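Local coordinates for protein acyl-CoA dehydrogenase (PDB 2Z1Q) that probably oxidises saturated acyl-CoA thioesters to their 2,3-dehydroacyl-CoA forms, using bound FAD and passing the electrons on to an acceptor, at residues 391-394 and 395-398; 503-506 and 507-511; 132-135 and 136-139; 524-527 and 528-531. All coordinates share one frame; numbering follows the deposited sequence.

How the interactions relate
From the N terminus the first contact is interaction 3, in the short helix 134-139 and the residues leading into it, which pack on strands 190-197 and 201-208 of the sheet. Interaction 1 comes next, at the C-terminal end of helix 383-392 and the loop after it, against the flavin and the second subunit. Interactions 2 and 4 belong to the two ends of one helix, 505-528; their nearest atoms are about 17 Å apart. Each contact is a single local turn that closes no larger loop, so the four follow in series and none nests or crosses. Interaction 4, like interaction 1, touches the second subunit, while interaction 3 lies across the chain's centre from interactions 2 and 4.

Interaction 1. Residues 391-394 and 395-398. With FAD (flavin-adenine dinucleotide), chain D.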
loop_
_atom_site.group_PDB
_atom_site.type_symbol
_atom_site.label_atom_id
_atom_site.label_comp_id
_atom_site.label_asym_id
_atom_site.label_seq_id
_atom_site.Cartn_x
_atom_site.Cartn_y
_atom_site.Cartn_z
ATOM N N ALA B 391 -6.951 3.898 6.368
ATOM C CA ALA B 391 -7.410 2.884 5.421
ATOM C C ALA B 391 -6.907 1.480 5.678
ATOM O O ALA B 391 -7.641 0.508 5.523
ATOM C CB ALA B 391 -7.034 3.296 4.015
ATOM N N ARG B 392 -5.641 1.398 6.062
ATOM C CA ARG B 392 -4.957 0.132 6.301
ATOM C C ARG B 392 -5.743 -0.924 7.108
ATOM O O ARG B 392 -5.680 -2.122 6.800
ATOM C CB ARG B 392 -3.601 0.414 6.979
ATOM C CG ARG B 392 -2.450 -0.443 6.463
ATOM C CD ARG B 392 -2.935 -1.841 6.327
ATOM N NE ARG B 392 -2.134 -2.750 5.532
ATOM C CZ ARG B 392 -2.571 -3.969 5.246
ATOM N NH1 ARG B 392 -1.844 -4.815 4.526
ATOM N NH2 ARG B 392 -3.774 -4.321 5.671
ATOM N N ILE B 393 -6.484 -0.495 8.123
ATOM C CA ILE B 393 -7.234 -1.440 8.957
ATOM C C ILE B 393 -8.360 -2.177 8.224
ATOM O O ILE B 393 -8.707 -3.307 8.570
ATOM C CB ILE B 393 -7.822 -0.712 10.202
ATOM C CG1 ILE B 393 -8.304 -1.734 11.237
ATOM C CG2 ILE B 393 -8.971 0.202 9.786
ATOM C CD1 ILE B 393 -7.210 -2.671 11.740
ATOM N N ASN B 394 -8.906 -1.564 7.185
ATOM C CA ASN B 394 -10.011 -2.168 6.454
ATOM C C ASN B 394 -9.859 -3.558 5.864
ATOM O O ASN B 394 -10.822 -4.318 5.855
ATOM C CB ASN B 394 -10.499 -1.180 5.409
ATOM C CG ASN B 394 -11.080 0.047 6.056
ATOM O OD1 ASN B 394 -11.960 -0.062 6.912
ATOM N ND2 ASN B 394 -10.582 1.216 5.684
ATOM N N ARG B 395 -8.663 -3.905 5.400
ATOM C CA ARG B 395 -8.421 -5.232 4.839
ATOM C C ARG B 395 -8.342 -6.287 5.946
ATOM O O ARG B 395 -8.167 -7.480 5.676
ATOM C CB ARG B 395 -7.131 -5.217 4.017
ATOM C CG ARG B 395 -7.230 -4.388 2.734
ATOM C CD ARG B 395 -5.861 -3.815 2.340
ATOM N NE ARG B 395 -4.876 -4.851 2.033
ATOM C CZ ARG B 395 -3.579 -4.616 1.855
ATOM N NH1 ARG B 395 -3.094 -3.392 1.950
ATOM N NH2 ARG B 395 -2.759 -5.622 1.581
ATOM N N ILE B 396 -8.473 -5.845 7.194
ATOM C CA ILE B 396 -8.432 -6.757 8.341
ATOM C C ILE B 396 -9.807 -6.895 8.998
ATOM O O ILE B 396 -10.218 -8.008 9.346
ATOM C CB ILE B 396 -7.394 -6.274 9.355
ATOM C CG1 ILE B 396 -6.032 -6.296 8.675
ATOM C CG2 ILE B 396 -7.388 -7.153 10.609
ATOM C CD1 ILE B 396 -4.941 -5.771 9.517
ATOM N N PHE B 397 -10.513 -5.770 9.137
ATOM C CA PHE B 397 -11.864 -5.695 9.706
ATOM C C PHE B 397 -12.866 -6.612 8.993
ATOM O O PHE B 397 -12.723 -6.904 7.808
ATOM C CB PHE B 397 -12.434 -4.269 9.584
ATOM C CG PHE B 397 -12.003 -3.323 10.680
ATOM C CD1 PHE B 397 -11.496 -3.806 11.874
ATOM C CD2 PHE B 397 -12.164 -1.945 10.528
ATOM C CE1 PHE B 397 -11.162 -2.936 12.902
ATOM C CE2 PHE B 397 -11.831 -1.064 11.557
ATOM C CZ PHE B 397 -11.332 -1.554 12.745
ATOM N N GLU B 398 -13.901 -7.020 9.724
ATOM C CA GLU B 398 -14.966 -7.864 9.174
ATOM C C GLU B 398 -14.394 -9.113 8.525
ATOM O O GLU B 398 -14.897 -9.572 7.499
ATOM C CB GLU B 398 -15.758 -7.092 8.107
ATOM C CG GLU B 398 -16.140 -5.671 8.495
ATOM C CD GLU B 398 -17.089 -5.622 9.678
ATOM O OE1 GLU B 398 -17.080 -4.599 10.394
ATOM O OE2 GLU B 398 -17.847 -6.594 9.894
HETATM P PA FAD D . -3.905 -12.915 12.963
HETATM O O1A FAD D . -3.781 -11.480 13.034
HETATM O O2A FAD D . -4.239 -13.845 14.218
HETATM O O5B FAD D . -4.251 -13.512 11.557
HETATM C C5B FAD D . -3.081 -13.527 10.741
HETATM C C4B FAD D . -3.623 -14.268 9.540
HETATM O O4B FAD D . -4.958 -14.446 9.282
HETATM C C3B FAD D . -2.827 -14.273 8.157
HETATM O O3B FAD D . -1.728 -15.191 8.207
HETATM C C2B FAD D . -4.088 -14.745 7.323
HETATM O O2B FAD D . -3.811 -15.465 6.117
HETATM C C1B FAD D . -4.575 -15.525 8.510
HETATM N N9A FAD D . -5.527 -16.593 8.436
HETATM C C8A FAD D . -6.392 -16.844 9.462
HETATM N N7A FAD D . -7.116 -17.868 9.196
HETATM C C5A FAD D . -6.787 -18.337 7.974
HETATM C C6A FAD D . -7.233 -19.426 7.165
HETATM N N6A FAD D . -8.238 -20.250 7.629
HETATM N N1A FAD D . -6.645 -19.602 5.951
HETATM C C2A FAD D . -5.662 -18.818 5.518
HETATM N N3A FAD D . -5.230 -17.815 6.256
HETATM C C4A FAD D . -5.731 -17.524 7.468
HETATM N N1 FAD D . -12.801 -7.232 17.808
HETATM C C2 FAD D . -14.025 -7.277 18.377
HETATM O O2 FAD D . -14.445 -8.356 18.764
HETATM N N3 FAD D . -14.798 -6.176 18.556
HETATM C C4 FAD D . -14.387 -4.920 18.168
HETATM O O4 FAD D . -15.077 -3.943 18.335
HETATM C C4X FAD D . -13.043 -4.795 17.552
HETATM N N5 FAD D . -12.527 -3.615 17.170
HETATM C C5X FAD D . -11.276 -3.526 16.650
HETATM C C6 FAD D . -10.704 -2.251 16.301
HETATM C C7 FAD D . -9.390 -2.185 15.807
HETATM C C7M FAD D . -8.788 -0.834 15.469
HETATM C C8 FAD D . -8.622 -3.379 15.629
HETATM C C8M FAD D . -7.202 -3.351 15.110
HETATM C C9 FAD D . -9.164 -4.604 15.949
HETATM C C9A FAD D . -10.490 -4.710 16.469
HETATM N N10 FAD D . -11.007 -5.975 16.829
HETATM C C10 FAD D . -12.266 -6.068 17.389
HETATM C "C1'" FAD D . -10.136 -7.102 16.621
HETATM C "C2'" FAD D . -10.426 -7.928 15.359
HETATM O "O2'" FAD D . -11.695 -8.559 15.440
HETATM C "C3'" FAD D . -9.283 -8.892 15.375
HETATM O "O3'" FAD D . -8.061 -8.111 15.254
HETATM C "C4'" FAD D . -9.263 -9.891 14.251
HETATM O "O4'" FAD D . -10.395 -10.764 14.241
HETATM C "C5'" FAD D . -7.976 -10.582 14.522
HETATM O "O5'" FAD D . -7.640 -11.515 13.624
HETATM P P FAD D . -6.126 -11.758 14.094
HETATM O O1P FAD D . -5.460 -10.430 14.137
HETATM O O2P FAD D . -6.080 -12.429 15.577
HETATM O O3P FAD D . -5.522 -12.707 12.910
#
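Ile393 lays its branched side chain across one face of the Phe397 ring and carries on to the flavin. From CB, the CG2 methyl lies over that same face, out past its rim, with CG2 3.6 Å from CE2 of Phe397. The other branch, CG1, stands anti to the backbone N (chi1 -166°), which sets it over the ring: CG1 is 3.5 Å from the centroid and 15° off the normal, a CH-pi contact. At the tip, CD1 of Ile393 meets the C8M methyl of FAD at 3.4 Å. Phe397 reaches the same dimethylbenzene end of the isoalloxazine by its edge, with CE1 3.5 Å from FAD C7. Both residues thus line the flavin pocket.

The backbone ties the pair together. Ile393 O takes two bonds, from Ile396 N (2.9 Å), which sits above the carbonyl plane, and from Phe397 N (3.1 Å), almost in line with the C=O.

Away from the flavin, the guanidinium groups of Arg392 and Arg395 stack flat, centres 3.6 Å apart and planes at 21°. Both reach Asp367 of the second subunit by salt bridges, and Arg395 also pairs with Asp363 of its own chain. These carboxylates probably offset the charge of the stacked pair. Gln371 of the second subunit bonds to Arg392 NH2 and to the Arg395 carbonyl.

The turn runs from helix 383-392 into the loop before helix 401-407, with Asn394 and Phe397 against Leu267 of helix 252-288, and Ala391 and Asn394 against helix 348-372.

Interaction 2. Residues 503-506 and 507-511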
loop_
_atom_site.group_PDB
_atom_site.type_symbol
_atom_site.label_atom_id
_atom_site.label_comp_id
_atom_site.label_asym_id
_atom_site.label_seq_id
_atom_site.Cartn_x
_atom_site.Cartn_y
_atom_site.Cartn_z
ATOM N N GLY B 503 -25.140 6.212 -18.448
ATOM C CA GLY B 503 -24.593 6.843 -19.635
ATOM C C GLY B 503 -23.523 7.866 -19.306
ATOM O O GLY B 503 -23.140 8.050 -18.147
ATOM N N GLY B 504 -23.028 8.537 -20.338
ATOM C CA GLY B 504 -22.005 9.545 -20.140
ATOM C C GLY B 504 -20.631 8.964 -19.889
ATOM O O GLY B 504 -20.153 8.110 -20.640
ATOM N N LEU B 505 -19.987 9.426 -18.822
ATOM C CA LEU B 505 -18.653 8.954 -18.482
ATOM C C LEU B 505 -18.725 7.524 -17.958
ATOM O O LEU B 505 -17.749 6.770 -18.049
ATOM C CB LEU B 505 -18.027 9.877 -17.435
ATOM C CG LEU B 505 -16.511 10.128 -17.449
ATOM C CD1 LEU B 505 -15.761 8.827 -17.304
ATOM C CD2 LEU B 505 -16.113 10.815 -18.741
ATOM N N ALA B 506 -19.882 7.140 -17.426
ATOM C CA ALA B 506 -20.062 5.797 -16.882
ATOM C C ALA B 506 -19.469 4.690 -17.773
ATOM O O ALA B 506 -18.682 3.874 -17.299
ATOM C CB ALA B 506 -21.539 5.521 -16.610
ATOM N N PRO B 507 -19.835 4.649 -19.068
ATOM C CA PRO B 507 -19.295 3.612 -19.954
ATOM C C PRO B 507 -17.766 3.574 -19.970
ATOM O O PRO B 507 -17.154 2.503 -19.973
ATOM C CB PRO B 507 -19.866 3.987 -21.324
ATOM C CG PRO B 507 -21.173 4.611 -20.976
ATOM C CD PRO B 507 -20.833 5.473 -19.781
ATOM N N VAL B 508 -17.155 4.752 -19.992
ATOM C CA VAL B 508 -15.706 4.864 -20.011
ATOM C C VAL B 508 -15.088 4.236 -18.758
ATOM O O VAL B 508 -14.094 3.514 -18.842
ATOM C CB VAL B 508 -15.284 6.349 -20.096
ATOM C CG1 VAL B 508 -13.766 6.479 -20.087
ATOM C CG2 VAL B 508 -15.872 6.983 -21.360
ATOM N N LEU B 509 -15.686 4.502 -17.599
ATOM C CA LEU B 509 -15.167 3.968 -16.346
ATOM C C LEU B 509 -15.352 2.473 -16.293
ATOM O O LEU B 509 -14.486 1.742 -15.802
ATOM C CB LEU B 509 -15.867 4.616 -15.152
ATOM C CG LEU B 509 -15.642 6.125 -15.022
ATOM C CD1 LEU B 509 -16.382 6.613 -13.791
ATOM C CD2 LEU B 509 -14.150 6.452 -14.923
ATOM N N ALA B 510 -16.483 2.022 -16.818
ATOM C CA ALA B 510 -16.789 0.608 -16.833
ATOM C C ALA B 510 -15.816 -0.142 -17.746
ATOM O O ALA B 510 -15.385 -1.243 -17.425
ATOM C CB ALA B 510 -18.214 0.399 -17.296
ATOM N N ARG B 511 -15.471 0.473 -18.875
ATOM C CA ARG B 511 -14.572 -0.146 -19.857
ATOM C C ARG B 511 -13.146 -0.265 -19.314
ATOM O O ARG B 511 -12.474 -1.273 -19.516
ATOM C CB ARG B 511 -14.606 0.666 -21.169
ATOM C CG ARG B 511 -13.894 0.041 -22.369
ATOM C CD ARG B 511 -14.239 0.791 -23.660
ATOM N NE ARG B 511 -15.681 0.776 -23.891
ATOM C CZ ARG B 511 -16.450 1.860 -23.944
ATOM N NH1 ARG B 511 -17.755 1.732 -24.149
ATOM N NH2 ARG B 511 -15.917 3.068 -23.802
#
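Leu505 reaches forward along the helix with its CD1 methyl to Leu509, one turn later, where it lies 3.5 Å from CG. The chi1 of Leu505, -146°, is well away from a staggered value. That twist brings CD1 near Val508 as well, 3.8 Å from its CB. Leu509 keeps a relaxed, extended shape: CG is anti to the carbonyl carbon (chi1 -63°), and the two leucines meet at a slant.

The link to Pro507 brings its CD to 3.2 Å from Ala506 CB, closer than ordinary van der Waals contact. Pro507 has no N-H, which costs little in a first helical turn, where the amides lack a preceding carbonyl of the helix. Regular bonding starts with Leu509 N to Leu505 O (3.1 Å) and Ala510 N to Ala506 O (2.9 Å). Val508 N adds a weak bond to Leu505 O.

Outside the turn, Leu509 packs on helices 300-331 and 556-570, and Ala506, Pro507 and Ala510 touch Ala499 of helix 476-502. Gly503 and Gly504 both have positive phi. Proline is common in the first turn of helices, and here it follows a two-glycine link between helices 476-502 and 505-528 in the helical C-terminal part of this acyl-CoA dehydrogenase.

Interaction 3. Residues 132-135 and 136-139; sequences KYLP and KLAS
Leu137 curls back over the carbonyl of Tyr133, its CG 3.3 Å from Tyr133 O, in the first turn of the short helix 134-139. Tyr133 is the N-cap residue, and its carbonyl opens the helical bonding by accepting Leu137 N at 3.2 Å. Leu134 O follows by taking Ala138 N at 2.8 Å, while the Ala138 methyl rests against the same atom. Pro135 fits this opening turn well because the amide hydrogen it lacks would have no earlier carbonyl of this helix to bond.

The apolar side faces inward. Leu134 and Leu137 come within 4.4 Å of each other through their CD1 methyls, and both pack on Leu121 of helix 119-124. Leu137 and Tyr133 also touch Leu190 of strand 190-197, joining this helix of the N-terminal domain to the sheet domain.

The other side carries the lysines. Lys136 runs out extended and bends only at its last torsion (chi4 67°), which turns NZ back to within 3.5 Å of Lys132 O; it also makes a cation-pi contact with Trp142. Lys132, in turn, lays its CD carbon over the centre of the Tyr133 ring, 3.3 Å above the plane.

At the C-terminal end Ser139 turns its hydroxyl back between its own N and carbonyl carbon (chi1 57°). That places Ser139 OG 2.8 Å from Lys136 O and 3.0 Å from Pro135 O.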
loop_
_atom_site.group_PDB
_atom_site.type_symbol
_atom_site.label_atom_id
_atom_site.label_comp_id
_atom_site.label_asym_id
_atom_site.label_seq_id
_atom_site.Cartn_x
_atom_site.Cartn_y
_atom_site.Cartn_z
ATOM N N LYS B 132 -35.284 -2.702 27.541
ATOM C CA LYS B 132 -34.471 -1.998 28.512
ATOM C C LYS B 132 -33.052 -1.725 28.046
ATOM O O LYS B 132 -32.208 -1.325 28.842
ATOM C CB LYS B 132 -34.438 -2.782 29.820
ATOM C CG LYS B 132 -33.566 -4.016 29.780
ATOM C CD LYS B 132 -32.340 -3.851 30.672
ATOM C CE LYS B 132 -32.717 -3.658 32.136
ATOM N NZ LYS B 132 -31.514 -3.651 33.028
ATOM N N TYR B 133 -32.786 -1.938 26.762
ATOM C CA TYR B 133 -31.451 -1.701 26.225
ATOM C C TYR B 133 -31.474 -0.989 24.885
ATOM O O TYR B 133 -30.840 0.053 24.722
ATOM C CB TYR B 133 -30.688 -3.027 26.088
ATOM C CG TYR B 133 -30.139 -3.578 27.388
ATOM C CD1 TYR B 133 -30.272 -4.927 27.708
ATOM C CD2 TYR B 133 -29.493 -2.747 28.304
ATOM C CE1 TYR B 133 -29.787 -5.436 28.905
ATOM C CE2 TYR B 133 -28.998 -3.248 29.508
ATOM C CZ TYR B 133 -29.153 -4.591 29.802
ATOM O OH TYR B 133 -28.708 -5.089 31.005
ATOM N N LEU B 134 -32.217 -1.546 23.933
ATOM C CA LEU B 134 -32.315 -0.984 22.590
ATOM C C LEU B 134 -32.702 0.492 22.543
ATOM O O LEU B 134 -32.143 1.266 21.762
ATOM C CB LEU B 134 -33.300 -1.810 21.761
ATOM C CG LEU B 134 -32.854 -2.234 20.359
ATOM C CD1 LEU B 134 -31.461 -2.857 20.408
ATOM C CD2 LEU B 134 -33.868 -3.223 19.798
ATOM N N PRO B 135 -33.663 0.912 23.376
ATOM C CA PRO B 135 -34.040 2.330 23.338
ATOM C C PRO B 135 -32.854 3.262 23.608
ATOM O O PRO B 135 -32.672 4.262 22.917
ATOM C CB PRO B 135 -35.145 2.419 24.399
ATOM C CG PRO B 135 -35.789 1.045 24.309
ATOM C CD PRO B 135 -34.579 0.135 24.230
ATOM N N LYS B 136 -32.035 2.939 24.602
ATOM C CA LYS B 136 -30.883 3.782 24.915
ATOM C C LYS B 136 -29.836 3.748 23.797
ATOM O O LYS B 136 -29.240 4.773 23.456
ATOM C CB LYS B 136 -30.242 3.333 26.222
ATOM C CG LYS B 136 -31.158 3.386 27.430
ATOM C CD LYS B 136 -30.348 3.052 28.678
ATOM C CE LYS B 136 -31.178 3.081 29.952
ATOM N NZ LYS B 136 -32.207 2.004 30.018
ATOM N N LEU B 137 -29.619 2.566 23.230
ATOM C CA LEU B 137 -28.647 2.424 22.155
ATOM C C LEU B 137 -29.100 3.195 20.925
ATOM O O LEU B 137 -28.290 3.810 20.243
ATOM C CB LEU B 137 -28.465 0.951 21.795
ATOM C CG LEU B 137 -28.048 0.033 22.945
ATOM C CD1 LEU B 137 -27.883 -1.382 22.419
ATOM C CD2 LEU B 137 -26.748 0.520 23.566
ATOM N N ALA B 138 -30.404 3.168 20.664
ATOM C CA ALA B 138 -30.964 3.854 19.497
ATOM C C ALA B 138 -30.948 5.363 19.626
ATOM O O ALA B 138 -30.921 6.082 18.627
ATOM C CB ALA B 138 -32.387 3.376 19.247
ATOM N N SER B 139 -30.961 5.846 20.859
ATOM C CA SER B 139 -30.955 7.273 21.121
ATOM C C SER B 139 -29.535 7.817 21.251
ATOM O O SER B 139 -29.300 9.003 21.027
ATOM C CB SER B 139 -31.703 7.551 22.416
ATOM O OG SER B 139 -31.107 6.819 23.471
#

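Interaction 4. Residues 524-527 and 528-531; sequences GALS and VLPR
Leu529 and Val528 wrap round the carbonyl of Ala525 at the C-terminal end of helix 505-528, where the helical bonding runs out. This is the tight, buried part. CB and CD2 of Leu529 both lie 3.3 Å from Ala525 O, and CG2 of Val528 is 3.5 Å from that oxygen. Val528 N donates to Ala525 O at 3.3 Å from well above its carbonyl plane, an i to i-3 bond, and makes a weak one to Gly524 O. As modelled, chi2 of Leu529 is nearly eclipsed (19°). Its CD2 methyl meets Ala525 CB at 4.2 Å, and the leucine goes on to pack against helices 445-468 and 535-547.

The looser side is that of Leu526 and Ser527, both partly exposed, where Leu526 touches Leu529 at only 4.4 Å through their CD2 methyls. Pro530, also partly exposed, puts CD 3.2 Å from Leu526 O; having no N-H, it cannot give that carbonyl the usual i to i-4 bond, which is therefore missing here, consistent with the helix ending. The second subunit also packs on this turn, with its Leu556 on Ser527, its Val557 on Val528 and its Gly554 on Pro530.

Ser527 turns its hydroxyl back onto the helix: OG donates to Gly524 O at 2.7 Å, reaching it from the same face as its own backbone N.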
loop_
_atom_site.group_PDB
_atom_site.type_symbol
_atom_site.label_atom_id
_atom_site.label_comp_id
_atom_site.label_asym_id
_atom_site.label_seq_id
_atom_site.Cartn_x
_atom_site.Cartn_y
_atom_site.Cartn_z
ATOM N N GLY B 524 -4.464 -14.779 -13.272
ATOM C CA GLY B 524 -4.828 -15.563 -12.100
ATOM C C GLY B 524 -5.205 -17.008 -12.397
ATOM O O GLY B 524 -4.724 -17.934 -11.722
ATOM N N ALA B 525 -6.074 -17.216 -13.387
ATOM C CA ALA B 525 -6.491 -18.574 -13.739
ATOM C C ALA B 525 -5.263 -19.381 -14.151
ATOM O O ALA B 525 -5.068 -20.518 -13.716
ATOM C CB ALA B 525 -7.529 -18.543 -14.888
ATOM N N LEU B 526 -4.416 -18.783 -14.976
ATOM C CA LEU B 526 -3.222 -19.476 -15.432
ATOM C C LEU B 526 -2.155 -19.663 -14.364
ATOM O O LEU B 526 -1.229 -20.454 -14.548
ATOM C CB LEU B 526 -2.617 -18.747 -16.633
ATOM C CG LEU B 526 -3.509 -18.714 -17.872
ATOM C CD1 LEU B 526 -2.913 -17.771 -18.913
ATOM C CD2 LEU B 526 -3.662 -20.127 -18.420
ATOM N N SER B 527 -2.275 -18.947 -13.250
ATOM C CA SER B 527 -1.285 -19.069 -12.190
ATOM C C SER B 527 -1.648 -20.182 -11.212
ATOM O O SER B 527 -0.828 -20.576 -10.382
ATOM C CB SER B 527 -1.134 -17.741 -11.434
ATOM O OG SER B 527 -2.289 -17.446 -10.667
ATOM N N VAL B 528 -2.876 -20.690 -11.314
ATOM C CA VAL B 528 -3.315 -21.772 -10.433
ATOM C C VAL B 528 -3.789 -23.009 -11.181
ATOM O O VAL B 528 -4.139 -24.014 -10.565
ATOM C CB VAL B 528 -4.447 -21.314 -9.466
ATOM C CG1 VAL B 528 -3.941 -20.197 -8.570
ATOM C CG2 VAL B 528 -5.675 -20.873 -10.254
ATOM N N LEU B 529 -3.795 -22.949 -12.505
ATOM C CA LEU B 529 -4.242 -24.078 -13.309
ATOM C C LEU B 529 -3.234 -25.235 -13.359
ATOM O O LEU B 529 -3.615 -26.403 -13.249
ATOM C CB LEU B 529 -4.596 -23.590 -14.714
ATOM C CG LEU B 529 -6.065 -23.724 -15.139
ATOM C CD1 LEU B 529 -7.001 -23.902 -13.946
ATOM C CD2 LEU B 529 -6.433 -22.492 -15.927
ATOM N N PRO B 530 -1.940 -24.925 -13.522
ATOM C CA PRO B 530 -0.912 -25.972 -13.570
ATOM C C PRO B 530 -0.987 -26.840 -12.309
ATOM O O PRO B 530 -0.429 -27.947 -12.266
ATOM C CB PRO B 530 0.390 -25.171 -13.641
ATOM C CG PRO B 530 -0.019 -23.916 -14.363
ATOM C CD PRO B 530 -1.350 -23.589 -13.732
ATOM N N ARG B 531 -1.688 -26.341 -11.290
ATOM C CA ARG B 531 -1.843 -27.050 -10.020
ATOM C C ARG B 531 -2.968 -28.086 -10.087
ATOM O O ARG B 531 -2.994 -29.048 -9.301
ATOM C CB ARG B 531 -2.138 -26.053 -8.892
ATOM C CG ARG B 531 -2.357 -26.671 -7.514
ATOM C CD ARG B 531 -1.060 -27.150 -6.873
ATOM N NE ARG B 531 -1.275 -27.514 -5.475
ATOM C CZ ARG B 531 -0.306 -27.719 -4.580
ATOM N NH1 ARG B 531 0.974 -27.600 -4.930
ATOM N NH2 ARG B 531 -0.615 -28.020 -3.324
#